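PDB 3EO7: putative Nitroreductase from Anabaena variabilis ATCC 29413, which binds flavin mononucleotide and is probably an oxidoreductase of the nitroreductase family. Local coordinates for residues V114-L125 against H137-L147. Residues are numbered along the deposited sequence; the frame is centred on the assembly and turned at random. Where two conformers were deposited one is given.
Sequences VSRGTPLLSPGL and HYWESDVWQSL
The carbonyl oxygen of P123 takes the ring N-H of H137, with NE2 2.8 Å from P123 O and the N-H bent to 147° at the hydrogen. The oxygen lies near the imidazole plane, whereas the donor stands well above the carbonyl plane of P123. The H137 side chain leaves its backbone with CG opposite N (chi1 -170°), which brings the NE2 edge of the ring to P123, and S122 CB packs by CE1. Two residues on, L125 N donates to W139 O at 2.9 Å, and Y138 N returns a weak bond to L125 O. The second strand carries a classic beta bulge here, setting two residues, Y138 and W139, opposite L125: L125 CB sits 3.9 Å from the centroid of the Y138 ring, over its face, while CD1 lies alongside W139 CB. A water joins the two segments, giving a hydrogen to S115 O and accepting from V143 N. Farther along, the extended R116 chain runs across the W144 indole. Its CD is 3.5 Å from the centroid of the five-membered ring, and the guanidinium lies 13° from parallel to the indole before reaching T160 O and E158. W144 NE1 is hydrogen-bonded to L157 O. An alanine in place of W144 would probably leave the R116 chain without its flat support and L157 O without its indole donor. Beyond the benzo edge of the indole, near CE3, V114 CG1 meets V143 CG2 at 3.5 Å and L147 CD2 more loosely. The contact thus ties hairpin 124-129/134-139 and the end of strand 109-115 to the start of helix 144-150; strand 162-169 packs against V114 and L147, and helix 215-222 against L125 and L147.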
# COMPACT_ATOMS: atom_id res chain seq x y z
N VAL A 114 -5.29 18.38 4.12
CA VAL A 114 -6.01 19.52 3.53
C VAL A 114 -7.18 19.83 4.45
O VAL A 114 -7.95 18.94 4.79
CB VAL A 114 -6.49 19.25 2.10
CG1 VAL A 114 -7.27 20.47 1.56
CG2 VAL A 114 -5.31 18.94 1.21
N SER A 115 -7.28 21.09 4.88
CA SER A 115 -8.37 21.50 5.77
C SER A 115 -9.40 22.37 5.06
O SER A 115 -9.06 23.37 4.42
CB SER A 115 -7.83 22.25 6.97
OG SER A 115 -8.91 22.74 7.79
N ARG A 116 -10.65 22.02 5.25
CA ARG A 116 -11.75 22.83 4.77
C ARG A 116 -11.88 24.12 5.58
O ARG A 116 -12.50 25.09 5.13
CB ARG A 116 -13.04 22.04 4.89
CG ARG A 116 -14.22 22.66 4.13
CD ARG A 116 -15.32 21.62 4.05
NE ARG A 116 -16.37 22.05 3.14
CZ ARG A 116 -17.38 21.28 2.74
NH1 ARG A 116 -17.47 20.04 3.18
NH2 ARG A 116 -18.28 21.73 1.89
N GLY A 117 -11.36 24.11 6.82
CA GLY A 117 -11.44 25.26 7.72
C GLY A 117 -12.48 24.96 8.78
O GLY A 117 -13.67 24.95 8.49
N THR A 118 -12.01 24.65 9.97
CA THR A 118 -12.89 24.32 11.09
C THR A 118 -12.49 25.21 12.25
O THR A 118 -11.44 25.86 12.19
CB THR A 118 -12.73 22.83 11.50
OG1 THR A 118 -11.50 22.63 12.22
CG2 THR A 118 -12.77 21.92 10.28
N PRO A 119 -13.27 25.21 13.33
CA PRO A 119 -12.89 26.06 14.46
C PRO A 119 -11.58 25.61 15.09
O PRO A 119 -10.94 26.40 15.76
CB PRO A 119 -14.07 25.93 15.46
CG PRO A 119 -15.17 25.26 14.69
CD PRO A 119 -14.50 24.44 13.62
N LEU A 120 -11.17 24.36 14.87
CA LEU A 120 -9.88 23.90 15.39
C LEU A 120 -8.73 23.90 14.38
O LEU A 120 -7.58 24.10 14.76
CB LEU A 120 -10.00 22.51 16.00
CG LEU A 120 -10.70 22.42 17.36
CD1 LEU A 120 -10.57 21.00 17.88
CD2 LEU A 120 -10.10 23.40 18.36
N LEU A 121 -9.05 23.66 13.10
CA LEU A 121 -8.03 23.51 12.05
C LEU A 121 -8.23 24.52 10.91
O LEU A 121 -9.11 24.35 10.06
CB LEU A 121 -8.06 22.07 11.49
CG LEU A 121 -6.95 21.65 10.55
CD1 LEU A 121 -5.65 21.62 11.27
CD2 LEU A 121 -7.26 20.27 9.90
N SER A 122 -7.36 25.53 10.88
CA SER A 122 -7.42 26.59 9.87
C SER A 122 -7.44 25.98 8.49
O SER A 122 -6.88 24.90 8.29
CB SER A 122 -6.19 27.51 9.95
OG SER A 122 -6.14 28.13 11.19
N PRO A 123 -8.05 26.68 7.53
CA PRO A 123 -8.08 26.10 6.19
C PRO A 123 -6.73 26.09 5.52
O PRO A 123 -5.83 26.85 5.89
CB PRO A 123 -8.97 27.09 5.42
CG PRO A 123 -8.88 28.35 6.14
CD PRO A 123 -8.76 27.97 7.58
N GLY A 124 -6.61 25.23 4.51
CA GLY A 124 -5.42 25.22 3.70
C GLY A 124 -4.65 23.92 3.69
O GLY A 124 -5.23 22.85 3.87
N LEU A 125 -3.35 24.07 3.48
CA LEU A 125 -2.44 22.96 3.26
C LEU A 125 -1.45 22.75 4.38
O LEU A 125 -0.81 23.68 4.86
CB LEU A 125 -1.66 23.19 1.95
CG LEU A 125 -2.53 23.59 0.75
CD1 LEU A 125 -1.58 24.00 -0.43
CD2 LEU A 125 -3.53 22.48 0.39
N HIS A 137 1.83 24.18 8.42
CA HIS A 137 0.74 24.83 7.72
C HIS A 137 1.39 25.79 6.75
O HIS A 137 1.71 26.92 7.09
CB HIS A 137 -0.15 25.53 8.73
CG HIS A 137 -1.44 26.05 8.18
ND1 HIS A 137 -2.17 27.04 8.82
CD2 HIS A 137 -2.14 25.72 7.08
CE1 HIS A 137 -3.28 27.27 8.14
NE2 HIS A 137 -3.27 26.50 7.06
N TYR A 138 1.61 25.32 5.53
CA TYR A 138 2.36 26.13 4.59
C TYR A 138 1.52 26.98 3.67
O TYR A 138 2.09 27.76 2.92
CB TYR A 138 3.32 25.28 3.79
CG TYR A 138 2.74 24.30 2.81
CD1 TYR A 138 2.43 23.01 3.20
CD2 TYR A 138 2.61 24.63 1.46
CE1 TYR A 138 1.92 22.07 2.27
CE2 TYR A 138 2.10 23.71 0.53
CZ TYR A 138 1.76 22.42 0.95
OH TYR A 138 1.29 21.48 0.05
N TRP A 139 0.21 26.84 3.71
CA TRP A 139 -0.66 27.66 2.87
C TRP A 139 -1.99 27.82 3.55
O TRP A 139 -2.61 26.83 3.92
CB TRP A 139 -0.84 27.04 1.49
CG TRP A 139 -1.62 27.89 0.57
CD1 TRP A 139 -2.90 27.71 0.17
CD2 TRP A 139 -1.18 29.12 -0.01
NE1 TRP A 139 -3.27 28.73 -0.67
CE2 TRP A 139 -2.24 29.61 -0.79
CE3 TRP A 139 0.02 29.83 0.03
CZ2 TRP A 139 -2.14 30.79 -1.53
CZ3 TRP A 139 0.12 31.01 -0.69
CH2 TRP A 139 -0.96 31.48 -1.46
N GLU A 140 -2.35 29.06 3.86
CA GLU A 140 -3.65 29.30 4.47
C GLU A 140 -4.54 30.06 3.49
O GLU A 140 -4.34 31.25 3.23
CB GLU A 140 -3.56 30.07 5.78
CG GLU A 140 -4.98 30.20 6.39
CD GLU A 140 -5.01 30.74 7.81
OE1 GLU A 140 -3.93 30.85 8.46
OE2 GLU A 140 -6.14 31.05 8.26
N SER A 141 -5.50 29.35 2.92
CA SER A 141 -6.51 29.90 2.05
C SER A 141 -7.58 28.81 1.92
O SER A 141 -7.35 27.66 2.30
CB SER A 141 -5.98 30.27 0.66
OG SER A 141 -5.86 29.13 -0.17
N ASP A 142 -8.76 29.14 1.42
CA ASP A 142 -9.78 28.10 1.29
C ASP A 142 -9.60 27.40 -0.05
O ASP A 142 -9.97 27.94 -1.10
CB ASP A 142 -11.21 28.59 1.44
CG ASP A 142 -12.16 27.44 1.74
OD1 ASP A 142 -11.90 26.71 2.72
OD2 ASP A 142 -13.16 27.26 1.02
N VAL A 143 -9.11 26.17 0.03
CA VAL A 143 -8.75 25.35 -1.11
C VAL A 143 -9.74 24.20 -1.34
O VAL A 143 -9.60 23.45 -2.31
CB VAL A 143 -7.36 24.71 -0.89
CG1 VAL A 143 -6.24 25.78 -0.73
CG2 VAL A 143 -7.37 23.76 0.31
N TRP A 144 -10.76 24.09 -0.50
CA TRP A 144 -11.65 22.93 -0.56
C TRP A 144 -12.37 22.79 -1.91
O TRP A 144 -12.40 21.69 -2.49
CB TRP A 144 -12.66 22.93 0.60
CG TRP A 144 -13.21 21.60 0.90
CD1 TRP A 144 -14.42 21.12 0.55
CD2 TRP A 144 -12.54 20.53 1.56
NE1 TRP A 144 -14.58 19.84 1.00
CE2 TRP A 144 -13.43 19.45 1.63
CE3 TRP A 144 -11.28 20.40 2.15
CZ2 TRP A 144 -13.11 18.26 2.27
CZ3 TRP A 144 -10.96 19.21 2.77
CH2 TRP A 144 -11.87 18.15 2.82
N GLN A 145 -12.95 23.88 -2.40
CA GLN A 145 -13.63 23.83 -3.67
C GLN A 145 -12.71 23.37 -4.81
O GLN A 145 -13.13 22.58 -5.67
CB GLN A 145 -14.33 25.14 -4.01
CG GLN A 145 -15.12 25.01 -5.29
CD GLN A 145 -16.00 26.19 -5.55
OE1 GLN A 145 -16.58 26.76 -4.62
NE2 GLN A 145 -16.11 26.57 -6.81
N SER A 146 -11.46 23.85 -4.81
CA SER A 146 -10.48 23.42 -5.82
C SER A 146 -10.24 21.90 -5.73
O SER A 146 -10.07 21.22 -6.74
CB SER A 146 -9.16 24.20 -5.72
OG SER A 146 -8.48 23.99 -4.49
N LEU A 147 -10.21 21.37 -4.50
CA LEU A 147 -10.04 19.94 -4.30
C LEU A 147 -11.27 19.20 -4.81
O LEU A 147 -11.16 18.16 -5.46
CB LEU A 147 -9.74 19.61 -2.83
CG LEU A 147 -9.46 18.11 -2.58
CD1 LEU A 147 -8.30 17.54 -3.46
CD2 LEU A 147 -9.17 17.94 -1.08
O HOH W 1 -10.12 25.00 2.31
O HOH W 2 -7.56 30.74 10.55